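Local coordinates for platelet aggregation factor Sm-hPAF (Streptococcus mitis, PDB 4GWI), which binds fucosylated Lewis glycans through this F-type lectin domain and, as a cholesterol-dependent cytolysin, probably forms pores in host membranes, at residues 82-87 with 127-132; 71-76 with 138-143; 98-103 with 115-120; 19-24 with 54-59. The protein carries 2 engineered substitutions. All blocks are in the same frame, centred on the assembly; numbering follows the deposited sequence.

Contact 1 (82-87 with 127-132); sequences NRLSNF and VELKTK. With FUC (alpha-L-fucopyranose), chain B.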
# COMPACT_ATOMS: atom_id res chain seq x y z
N ASN A 82 -1.63 -14.09 -4.84
CA ASN A 82 -0.21 -14.09 -5.17
C ASN A 82 0.27 -13.02 -6.07
O ASN A 82 1.46 -12.90 -6.25
CB ASN A 82 0.23 -15.51 -5.68
CG ASN A 82 -0.37 -15.87 -7.06
OD1 ASN A 82 0.26 -16.60 -7.83
ND2 ASN A 82 -1.58 -15.38 -7.38
N ARG A 83 -0.63 -12.19 -6.63
CA ARG A 83 -0.18 -11.07 -7.41
C ARG A 83 0.57 -10.06 -6.53
O ARG A 83 1.41 -9.28 -7.06
CB ARG A 83 -1.37 -10.35 -8.08
CG ARG A 83 -2.03 -11.18 -9.21
CD ARG A 83 -3.38 -10.58 -9.57
NE ARG A 83 -3.89 -11.42 -10.70
CZ ARG A 83 -5.10 -11.22 -11.28
NH1 ARG A 83 -5.95 -10.21 -10.90
NH2 ARG A 83 -5.43 -12.06 -12.31
N LEU A 84 0.27 -10.05 -5.25
CA LEU A 84 1.02 -9.18 -4.33
C LEU A 84 2.25 -9.99 -3.82
O LEU A 84 2.24 -10.61 -2.73
CB LEU A 84 0.14 -8.66 -3.17
CG LEU A 84 0.88 -7.70 -2.22
CD1 LEU A 84 1.26 -6.40 -3.00
CD2 LEU A 84 -0.11 -7.30 -1.14
N SER A 85 3.24 -9.98 -4.67
CA SER A 85 4.51 -10.72 -4.41
C SER A 85 5.58 -9.97 -5.16
O SER A 85 5.33 -9.25 -6.14
CB SER A 85 4.34 -12.22 -4.83
OG SER A 85 4.21 -12.20 -6.20
N ASN A 86 6.83 -10.13 -4.68
CA ASN A 86 7.99 -9.47 -5.23
C ASN A 86 7.77 -7.98 -5.42
O ASN A 86 7.68 -7.46 -6.53
CB ASN A 86 8.36 -10.14 -6.56
CG ASN A 86 9.73 -9.69 -7.09
OD1 ASN A 86 10.51 -9.05 -6.44
ND2 ASN A 86 9.97 -9.97 -8.37
N PHE A 87 7.67 -7.32 -4.28
CA PHE A 87 7.33 -5.92 -4.30
C PHE A 87 8.11 -5.16 -3.25
O PHE A 87 8.62 -5.73 -2.27
CB PHE A 87 5.80 -5.69 -4.05
CG PHE A 87 5.30 -6.16 -2.71
CD1 PHE A 87 4.94 -7.48 -2.49
CD2 PHE A 87 5.25 -5.27 -1.62
CE1 PHE A 87 4.51 -7.95 -1.26
CE2 PHE A 87 4.82 -5.72 -0.42
CZ PHE A 87 4.39 -7.00 -0.20
N VAL A 127 3.59 1.46 -2.87
CA VAL A 127 3.76 0.00 -3.00
C VAL A 127 4.11 -0.14 -4.48
O VAL A 127 3.37 0.29 -5.34
CB VAL A 127 2.48 -0.79 -2.62
CG1 VAL A 127 2.69 -2.31 -2.89
CG2 VAL A 127 2.10 -0.46 -1.17
N GLU A 128 5.21 -0.86 -4.74
CA GLU A 128 5.69 -1.00 -6.18
C GLU A 128 5.89 -2.49 -6.44
O GLU A 128 6.73 -3.13 -5.80
CB GLU A 128 7.08 -0.36 -6.33
CG GLU A 128 7.05 1.12 -6.19
CD GLU A 128 8.43 1.82 -6.38
OE1 GLU A 128 9.46 1.12 -6.37
OE2 GLU A 128 8.42 3.07 -6.50
N LEU A 129 5.16 -3.01 -7.43
CA LEU A 129 5.45 -4.39 -7.87
C LEU A 129 6.70 -4.40 -8.74
O LEU A 129 6.94 -3.44 -9.42
CB LEU A 129 4.31 -5.01 -8.67
CG LEU A 129 3.00 -5.23 -7.92
CD1 LEU A 129 1.99 -5.97 -8.82
CD2 LEU A 129 3.20 -5.92 -6.57
N LYS A 130 7.46 -5.52 -8.63
CA LYS A 130 8.70 -5.60 -9.45
C LYS A 130 8.53 -6.62 -10.56
O LYS A 130 9.51 -6.93 -11.28
CB LYS A 130 9.89 -5.94 -8.56
CG LYS A 130 10.18 -4.66 -7.72
CD LYS A 130 11.07 -5.00 -6.54
CE LYS A 130 12.28 -5.84 -6.92
NZ LYS A 130 13.39 -5.00 -7.44
N THR A 131 7.34 -7.14 -10.76
CA THR A 131 7.05 -8.21 -11.71
C THR A 131 6.43 -7.67 -13.02
O THR A 131 5.91 -6.53 -13.14
CB THR A 131 6.08 -9.19 -11.08
OG1 THR A 131 4.91 -8.36 -10.67
CG2 THR A 131 6.74 -9.95 -9.90
N LYS A 132 6.60 -8.44 -14.11
CA LYS A 132 6.05 -8.08 -15.37
C LYS A 132 4.62 -8.51 -15.46
O LYS A 132 4.24 -9.53 -14.87
CB LYS A 132 6.86 -8.81 -16.51
CG LYS A 132 8.24 -8.22 -16.68
CD LYS A 132 9.10 -9.17 -17.53
CE LYS A 132 10.53 -8.65 -17.64
NZ LYS A 132 10.51 -7.16 -17.79
C1 FUC B . -10.90 -11.95 -11.21
C2 FUC B . -9.52 -12.03 -11.84
C3 FUC B . -9.38 -11.05 -12.97
C4 FUC B . -9.65 -9.66 -12.42
C5 FUC B . -11.03 -9.68 -11.82
C6 FUC B . -11.43 -8.33 -11.27
O2 FUC B . -9.30 -13.34 -12.32
O3 FUC B . -8.12 -11.14 -13.48
O4 FUC B . -8.66 -9.36 -11.47
O5 FUC B . -11.13 -10.63 -10.80
O HOH W 1 3.64 -9.86 -8.40
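Phe87 and Leu129 face each other as an antiparallel non-hydrogen-bonded pair, and Leu129 CD2 packs on Phe87 CB at 3.6 Å. Val127 CG1 meets the Phe87 ring obliquely at CD2. Leu84 CD1 lies over the centre of one Phe87 ring face, 3.8 Å above its plane. Phe87 CG stands between its backbone N and carbonyl carbon (chi1 62°), which turns the ring away from the backbone of 127-132, toward Leu84 and Leu72. Leu84 CD1 also touches Leu129 CD2, the two side chains meeting at about a right angle.

Outward, Lys130 N donates to Asn86 O at 2.9 Å. The Asn86 amide crosses the Lys130 chain and slides past Thr131, with ND2 3.6 Å from Thr131 CG2. A water bridges the two segments. It donates to Arg83 O and Ser85 O and accepts from Thr131 OG1. Within 82-87, Ser85 OG donates to Asn82 O at 2.8 Å.

Arg83 extends to the glycan. Arg83 NH1 donates to fucose O4 at 2.9 Å and Arg83 NH2 to fucose O3 at 3.1 Å.

The contact joins a sugar-binding loop to the end of strand 124-129, where strand 87-92 begins. Leu72 of strand 64-74 packs against Phe87 and Val127 from the other sheet.

Contact 2 (71-76 with 138-143); sequences KLYNRG and LAEVEV. With CA (calcium ion), chain F; FUC (alpha-L-fucopyranose), chain B.
Tyr73 and Glu142 meet through a hydrogen bond from Tyr73 OH to Glu142 OE1 of 2.8 Å. The oxygen lies at the edge of the phenol ring, and the hydroxyl reaches it from above the carboxylate plane, 50° out of it. Ring and carboxylate are steeply turned against each other. Glu140 CB packs beside the same ring, 3.8 Å from Tyr73 CD2. On the other side of the sheet Leu72 CD2 lies 3.9 Å from Val141 CG2, the two side chains pointing the same way.

The backbone sets these pairs. Lys71 and Glu142 exchange two nearly straight bonds, and Tyr73 N donates to Glu140 O. Tyr73 O then takes Ala139 N at 2.8 Å and, weakly, Glu140 N. Ala139 and Glu140 therefore both face Tyr73 in a classic beta bulge.

The bulge leads into the calcium site. Ala139 O binds calcium at 2.3 Å. The Glu140 chain bends at chi2 (77°), which brings Glu140 OE1 to the ion at 2.4 Å. Arg31, Asp34, Asn36 and Ser45 complete the site, and Gly35 N holds Glu140 OE2.

Past the strand, the extended chain of Arg75 reaches fucose. Arg75 NH1 donates to fucose O4, and Arg75 NH2 to fucose O5 at 2.8 Å. Asp77 pairs with Arg75 NE.

One strand pair thus serves both calcium and sugar. The carboxylates of Glu140 and Asp34 probably offset the charge of the calcium ion, and Asp77 probably offsets the positive charge of Arg75 while fixing its guanidinium toward the fucose.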
# COMPACT_ATOMS: atom_id res chain seq x y z
N LYS A 71 0.67 -0.94 7.07
CA LYS A 71 0.04 -2.28 7.08
C LYS A 71 -0.69 -2.44 5.72
O LYS A 71 -1.44 -1.55 5.37
CB LYS A 71 -1.01 -2.35 8.21
CG LYS A 71 -1.44 -3.77 8.43
CD LYS A 71 -2.07 -3.87 9.86
CE LYS A 71 -2.67 -5.28 9.94
NZ LYS A 71 -3.52 -5.25 11.19
N LEU A 72 -0.38 -3.51 5.03
CA LEU A 72 -0.99 -3.75 3.71
C LEU A 72 -2.04 -4.89 3.99
O LEU A 72 -1.73 -5.91 4.58
CB LEU A 72 0.00 -4.34 2.71
CG LEU A 72 1.23 -3.44 2.42
CD1 LEU A 72 1.89 -4.04 1.19
CD2 LEU A 72 0.99 -1.95 2.23
N TYR A 73 -3.17 -4.74 3.33
CA TYR A 73 -4.20 -5.82 3.34
C TYR A 73 -4.41 -6.25 1.94
O TYR A 73 -4.73 -5.42 1.06
CB TYR A 73 -5.51 -5.28 3.91
CG TYR A 73 -5.45 -4.83 5.35
CD1 TYR A 73 -6.05 -5.64 6.32
CD2 TYR A 73 -4.81 -3.64 5.75
CE1 TYR A 73 -6.02 -5.23 7.64
CE2 TYR A 73 -4.77 -3.24 7.09
CZ TYR A 73 -5.38 -4.07 8.00
OH TYR A 73 -5.42 -3.66 9.31
N ASN A 74 -4.18 -7.54 1.67
CA ASN A 74 -4.22 -8.07 0.32
C ASN A 74 -5.63 -8.33 -0.18
O ASN A 74 -6.54 -8.45 0.63
CB ASN A 74 -3.40 -9.41 0.29
CG ASN A 74 -2.92 -9.76 -1.09
OD1 ASN A 74 -3.16 -9.08 -2.09
ND2 ASN A 74 -2.27 -10.94 -1.17
N ARG A 75 -5.78 -8.42 -1.51
CA ARG A 75 -7.04 -8.99 -2.06
C ARG A 75 -7.17 -10.44 -1.61
O ARG A 75 -6.17 -11.16 -1.56
CB ARG A 75 -6.94 -8.89 -3.55
CG ARG A 75 -8.24 -9.38 -4.20
CD ARG A 75 -8.13 -9.24 -5.71
NE ARG A 75 -9.36 -9.81 -6.33
CZ ARG A 75 -9.61 -9.86 -7.65
NH1 ARG A 75 -8.75 -9.34 -8.57
NH2 ARG A 75 -10.79 -10.43 -8.04
N GLY A 76 -8.42 -10.82 -1.38
CA GLY A 76 -8.69 -12.21 -0.82
C GLY A 76 -9.49 -13.16 -1.71
O GLY A 76 -9.47 -14.35 -1.46
N LEU A 138 -4.87 -3.79 -3.85
CA LEU A 138 -4.74 -3.74 -2.38
C LEU A 138 -6.13 -3.49 -1.79
O LEU A 138 -6.89 -2.60 -2.29
CB LEU A 138 -3.85 -2.51 -2.03
CG LEU A 138 -2.44 -2.73 -2.52
CD1 LEU A 138 -1.75 -1.33 -2.63
CD2 LEU A 138 -1.68 -3.57 -1.49
N ALA A 139 -6.48 -4.28 -0.74
CA ALA A 139 -7.76 -3.94 -0.13
C ALA A 139 -7.69 -2.71 0.77
O ALA A 139 -8.61 -2.00 0.96
CB ALA A 139 -8.14 -5.16 0.76
N GLU A 140 -6.50 -2.47 1.36
CA GLU A 140 -6.34 -1.27 2.23
C GLU A 140 -4.83 -1.14 2.52
O GLU A 140 -4.11 -2.14 2.57
CB GLU A 140 -7.08 -1.53 3.60
CG GLU A 140 -7.29 -0.19 4.35
CD GLU A 140 -8.43 0.71 3.83
OE1 GLU A 140 -9.08 0.48 2.79
OE2 GLU A 140 -8.60 1.80 4.44
N VAL A 141 -4.43 0.14 2.65
CA VAL A 141 -3.07 0.41 3.21
C VAL A 141 -3.31 1.39 4.36
O VAL A 141 -3.97 2.45 4.20
CB VAL A 141 -2.24 1.12 2.11
CG1 VAL A 141 -0.89 1.53 2.73
CG2 VAL A 141 -1.96 0.17 0.94
N GLU A 142 -2.82 0.98 5.52
CA GLU A 142 -2.97 1.85 6.73
C GLU A 142 -1.58 2.29 7.16
O GLU A 142 -0.59 1.54 6.96
CB GLU A 142 -3.58 1.01 7.89
CG GLU A 142 -5.03 0.63 7.52
CD GLU A 142 -5.62 -0.28 8.60
OE1 GLU A 142 -4.91 -0.89 9.44
OE2 GLU A 142 -6.90 -0.40 8.55
N VAL A 143 -1.50 3.52 7.65
CA VAL A 143 -0.12 4.06 7.99
C VAL A 143 -0.21 4.68 9.40
O VAL A 143 -1.20 5.36 9.70
CB VAL A 143 0.22 5.18 7.01
CG1 VAL A 143 1.59 5.83 7.40
CG2 VAL A 143 0.29 4.62 5.56
CA CA F . -10.50 -0.64 1.16
C1 FUC B . -10.90 -11.95 -11.21
C2 FUC B . -9.52 -12.03 -11.84
C3 FUC B . -9.38 -11.05 -12.97
C4 FUC B . -9.65 -9.66 -12.42
C5 FUC B . -11.03 -9.68 -11.82
C6 FUC B . -11.43 -8.33 -11.27
O2 FUC B . -9.30 -13.34 -12.32
O3 FUC B . -8.12 -11.14 -13.48
O4 FUC B . -8.66 -9.36 -11.47
O5 FUC B . -11.13 -10.63 -10.80

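Contact 3 (98-103 with 115-120); sequences EVARQH and VFFTAK
Gln102 makes the direct polar link to the facing segment. Its NE2 donates to Phe116 O at 2.8 Å, and the bond is nearly straight (167°). The acceptor lies in the plane of the Gln102 amide, but the nitrogen stands 36° out of the carbonyl plane. The chain of Gln102 is extended beyond CG, which lets the amide span the gap between the strands.

Gln102 NE2 also lies over one face of the Phe117 ring, 3.4 Å above its plane and offset toward the rim. Amide and ring planes are 58° apart. The Gln102 and Val115 side chains pass in opposite directions, with Gln102 OE1 3.5 Å from Val115 CG1.

These are F-type lectin sheets, and strands 98-104 and 112-117 belong to different ones. Their short segments run 9.0 Å apart at closest approach, so side chains and water, not backbone pairing, join them. Within its own sheet, strand 98-104 has a classic beta bulge, where Val99 and Ala100 both face Leu91.

Apolar contacts centre on Ala100. Its CB meets Phe117 CE1 obliquely at 3.7 Å, and Lys120 CG packs on it at 4.0 Å. Lys120 bends at chi2, and its chain passes alongside Val99 O and Ala100.

Two waters extend the link. One donates to Gln102 OE1 and accepts from Phe116 N. The other donates to Val99 O at 2.7 Å and accepts from Lys120 NZ.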
# COMPACT_ATOMS: atom_id res chain seq x y z
N GLU A 98 13.38 8.95 -2.32
CA GLU A 98 13.27 7.81 -1.40
C GLU A 98 13.98 8.03 -0.09
O GLU A 98 15.20 8.44 -0.05
CB GLU A 98 13.87 6.62 -2.12
CG GLU A 98 13.97 5.39 -1.32
CD GLU A 98 14.75 4.24 -2.10
OE1 GLU A 98 14.60 4.14 -3.30
OE2 GLU A 98 15.48 3.51 -1.44
N VAL A 99 13.29 7.82 1.03
CA VAL A 99 13.94 7.82 2.32
C VAL A 99 13.96 6.45 2.99
O VAL A 99 14.74 6.24 3.96
CB VAL A 99 13.36 8.87 3.29
CG1 VAL A 99 13.40 10.30 2.72
CG2 VAL A 99 11.90 8.62 3.64
N ALA A 100 13.14 5.50 2.47
CA ALA A 100 13.28 4.13 2.99
C ALA A 100 12.65 3.19 2.00
O ALA A 100 11.80 3.62 1.26
CB ALA A 100 12.57 4.01 4.38
N ARG A 101 13.07 1.94 2.00
CA ARG A 101 12.57 0.95 1.04
C ARG A 101 12.77 -0.41 1.65
O ARG A 101 13.85 -0.71 2.17
CB ARG A 101 13.33 1.07 -0.32
CG ARG A 101 12.92 0.02 -1.33
CD ARG A 101 13.72 0.16 -2.66
NE ARG A 101 13.53 1.44 -3.25
CZ ARG A 101 12.63 1.75 -4.22
NH1 ARG A 101 11.82 0.81 -4.71
NH2 ARG A 101 12.56 3.03 -4.66
N GLN A 102 11.71 -1.26 1.65
CA GLN A 102 11.83 -2.66 2.08
C GLN A 102 11.24 -3.52 1.01
O GLN A 102 10.19 -3.19 0.43
CB GLN A 102 11.07 -2.90 3.35
CG GLN A 102 11.81 -2.27 4.53
CD GLN A 102 11.11 -2.43 5.87
OE1 GLN A 102 10.65 -3.54 6.20
NE2 GLN A 102 11.11 -1.34 6.70
N HIS A 103 11.89 -4.62 0.72
CA HIS A 103 11.45 -5.57 -0.27
C HIS A 103 10.84 -6.81 0.37
O HIS A 103 11.30 -7.29 1.42
CB HIS A 103 12.67 -6.00 -1.08
CG HIS A 103 12.34 -7.10 -2.08
ND1 HIS A 103 11.66 -6.84 -3.23
CD2 HIS A 103 12.52 -8.48 -2.01
CE1 HIS A 103 11.47 -8.03 -3.90
NE2 HIS A 103 11.96 -9.03 -3.14
N VAL A 115 4.56 -3.69 8.02
CA VAL A 115 5.96 -3.26 7.67
C VAL A 115 6.32 -2.19 8.68
O VAL A 115 5.63 -1.19 8.90
CB VAL A 115 5.91 -2.65 6.27
CG1 VAL A 115 7.37 -2.29 5.88
CG2 VAL A 115 5.32 -3.61 5.24
N PHE A 116 7.46 -2.37 9.36
CA PHE A 116 7.89 -1.41 10.37
C PHE A 116 9.06 -0.54 9.88
O PHE A 116 9.97 -1.13 9.28
CB PHE A 116 8.31 -2.18 11.64
CG PHE A 116 7.10 -2.83 12.33
CD1 PHE A 116 6.39 -2.06 13.22
CD2 PHE A 116 6.78 -4.15 12.05
CE1 PHE A 116 5.26 -2.60 13.87
CE2 PHE A 116 5.62 -4.71 12.72
CZ PHE A 116 4.92 -3.90 13.60
N PHE A 117 8.92 0.78 10.07
CA PHE A 117 10.01 1.69 9.68
C PHE A 117 10.61 2.35 10.87
O PHE A 117 9.94 2.54 11.87
CB PHE A 117 9.44 2.73 8.75
CG PHE A 117 9.18 2.20 7.34
CD1 PHE A 117 10.15 2.02 6.42
CD2 PHE A 117 7.86 1.81 6.98
CE1 PHE A 117 9.94 1.54 5.11
CE2 PHE A 117 7.64 1.36 5.68
CZ PHE A 117 8.64 1.17 4.74
N THR A 118 11.94 2.66 10.76
CA THR A 118 12.64 3.19 11.97
C THR A 118 12.55 4.69 12.01
O THR A 118 13.43 5.42 11.49
CB THR A 118 14.08 2.75 11.94
OG1 THR A 118 14.16 1.31 11.74
CG2 THR A 118 14.74 3.05 13.28
N ALA A 119 11.36 5.16 12.40
CA ALA A 119 11.03 6.60 12.64
C ALA A 119 11.39 7.46 11.46
O ALA A 119 12.25 8.38 11.56
CB ALA A 119 11.74 7.08 13.91
N LYS A 120 10.79 7.17 10.29
CA LYS A 120 11.17 7.82 9.09
C LYS A 120 10.29 8.99 8.73
O LYS A 120 9.05 8.83 8.64
CB LYS A 120 11.12 6.80 7.92
CG LYS A 120 12.13 5.63 7.99
CD LYS A 120 13.58 6.20 7.81
CE LYS A 120 14.52 5.04 8.18
NZ LYS A 120 15.93 5.64 8.16
O HOH W 2 16.36 7.45 5.78
O HOH W 3 9.32 -4.44 8.49

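Contact 4 (19-24 with 54-59); sequences SQSSTA and NAWWQV
Ser21 packs tightly on Trp56. Ser21 CB lies over the five-membered ring of Trp56, 3.5 Å from its centroid and 16° off the normal, a CH-pi contact. Ser21 N lies over the same indole. Trp56 takes up chi1 58°, which turns the ring back over the neighbouring strand. Ser21 N donates to Trp56 O at 2.9 Å, and Ser21 OG accepts from Trp56 N at 3.1 Å. Ser21 OG is also bonded to Glu52.

Further along, Ser19 and Gln58 form an antiparallel hydrogen-bonded pair, with Gln58 N to Ser19 O at 2.8 Å. On the face of Gln20 and Trp57, Gln20 OE1 sits at the edge of the indole, 3.5 Å from Trp57 CD1. Gln20 NE2 bonds Thr23 OG1 and Gly27 O, and Trp57 NE1 bonds Ala29 O.

The Ser19 and Gln58 side chains are looser. Their ends are 4.1 Å apart, from Ser19 OG to Gln58 OE1, and share a water, which Gln58 holds weakly. Ser19 OG touches the Trp56 edge at CZ3.

This is the edge pairing of strand 17-20 with strand 56-61. Backbone bonds fix the register of 19-20 with 57-58, and beyond the strand Ser21 adds a backbone and a side-chain bond to Trp56.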
# COMPACT_ATOMS: atom_id res chain seq x y z
N SER A 19 -3.20 7.55 -5.51
CA SER A 19 -3.07 7.45 -7.00
C SER A 19 -2.36 6.12 -7.30
O SER A 19 -1.82 5.45 -6.44
CB SER A 19 -2.27 8.61 -7.64
OG SER A 19 -0.98 8.64 -7.12
N GLN A 20 -2.41 5.72 -8.58
CA GLN A 20 -1.75 4.47 -8.93
C GLN A 20 -1.39 4.54 -10.45
O GLN A 20 -1.83 5.46 -11.19
CB GLN A 20 -2.68 3.24 -8.54
CG GLN A 20 -4.01 3.29 -9.33
CD GLN A 20 -5.00 2.30 -8.79
OE1 GLN A 20 -4.78 1.66 -7.77
NE2 GLN A 20 -6.18 2.20 -9.48
N SER A 21 -0.60 3.57 -10.84
CA SER A 21 -0.06 3.58 -12.23
C SER A 21 -1.09 3.50 -13.32
O SER A 21 -0.85 4.12 -14.38
CB SER A 21 1.01 2.43 -12.31
OG SER A 21 0.45 1.19 -11.97
N SER A 22 -2.20 2.82 -13.15
CA SER A 22 -3.28 2.84 -14.06
C SER A 22 -4.46 2.24 -13.26
O SER A 22 -4.24 1.68 -12.16
CB SER A 22 -2.98 1.86 -15.26
OG SER A 22 -2.60 0.54 -14.82
N THR A 23 -5.66 2.27 -13.87
CA THR A 23 -6.85 1.72 -13.21
C THR A 23 -7.59 0.79 -14.13
O THR A 23 -7.76 1.18 -15.31
CB THR A 23 -7.77 2.92 -12.77
OG1 THR A 23 -6.99 3.78 -11.87
CG2 THR A 23 -9.02 2.39 -12.04
N ALA A 24 -7.98 -0.38 -13.67
CA ALA A 24 -8.76 -1.32 -14.46
C ALA A 24 -9.86 -1.86 -13.61
O ALA A 24 -9.77 -1.84 -12.36
CB ALA A 24 -7.86 -2.50 -14.89
N ASN A 54 5.73 -3.39 -13.46
CA ASN A 54 6.08 -2.46 -12.37
C ASN A 54 4.87 -1.55 -11.97
O ASN A 54 5.04 -0.37 -11.79
CB ASN A 54 7.27 -1.55 -12.78
CG ASN A 54 8.51 -2.39 -13.12
OD1 ASN A 54 8.80 -3.41 -12.49
ND2 ASN A 54 9.11 -2.06 -14.22
N ALA A 55 3.74 -2.21 -11.78
CA ALA A 55 2.52 -1.43 -11.31
C ALA A 55 2.85 -0.85 -9.90
O ALA A 55 3.62 -1.43 -9.12
CB ALA A 55 1.38 -2.42 -11.19
N TRP A 56 2.19 0.27 -9.62
CA TRP A 56 2.42 0.85 -8.30
C TRP A 56 1.14 1.59 -7.82
O TRP A 56 0.27 1.92 -8.61
CB TRP A 56 3.68 1.82 -8.28
CG TRP A 56 3.56 2.97 -9.28
CD1 TRP A 56 4.07 3.00 -10.61
CD2 TRP A 56 2.76 4.18 -9.17
NE1 TRP A 56 3.72 4.20 -11.23
CE2 TRP A 56 2.93 4.94 -10.42
CE3 TRP A 56 2.03 4.79 -8.11
CZ2 TRP A 56 2.24 6.17 -10.66
CZ3 TRP A 56 1.38 6.00 -8.34
CH2 TRP A 56 1.48 6.69 -9.61
N TRP A 57 1.14 1.85 -6.51
CA TRP A 57 0.04 2.62 -5.86
C TRP A 57 0.71 3.52 -4.84
O TRP A 57 1.76 3.15 -4.26
CB TRP A 57 -0.85 1.55 -5.18
CG TRP A 57 -1.92 2.21 -4.33
CD1 TRP A 57 -3.28 2.48 -4.72
CD2 TRP A 57 -1.79 2.65 -2.95
NE1 TRP A 57 -3.96 3.11 -3.63
CE2 TRP A 57 -3.10 3.19 -2.59
CE3 TRP A 57 -0.74 2.63 -2.01
CZ2 TRP A 57 -3.33 3.78 -1.35
CZ3 TRP A 57 -0.97 3.21 -0.75
CH2 TRP A 57 -2.27 3.70 -0.42
N GLN A 58 0.16 4.72 -4.59
CA GLN A 58 0.79 5.66 -3.66
C GLN A 58 -0.29 6.40 -2.88
O GLN A 58 -1.38 6.69 -3.44
CB GLN A 58 1.57 6.67 -4.50
CG GLN A 58 2.26 7.74 -3.63
CD GLN A 58 3.05 8.60 -4.58
OE1 GLN A 58 2.52 9.58 -5.12
NE2 GLN A 58 4.25 8.15 -4.84
N VAL A 59 -0.00 6.72 -1.61
CA VAL A 59 -0.85 7.69 -0.90
C VAL A 59 0.04 8.90 -0.51
O VAL A 59 1.22 8.75 -0.11
CB VAL A 59 -1.49 7.04 0.33
CG1 VAL A 59 -0.42 6.37 1.26
CG2 VAL A 59 -2.43 8.08 1.08
O HOH W 4 -0.64 10.47 -4.68

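Contact 2 is the most buried and lies nearest the chain centre, while contacts 1, 3 and 4 are partly exposed. Contacts 1 and 4 share one sheet, where strands 56-61 and 124-129 are neighbours. Contact 3 spans from that sheet's outer strand 98-104 to strand 112-117, which pairs with strand 64-74 of contact 2. Contact 2 meets contact 1 through Leu72, and contact 4 through Trp57, which packs on Val141 and Leu138. Arg83 and Arg75 converge on one fucose. At the surface, Arg101 and Glu128 join contacts 3 and 1 by a salt bridge. Backbone pairing dominates contacts 2 and 4, side chains contact 3.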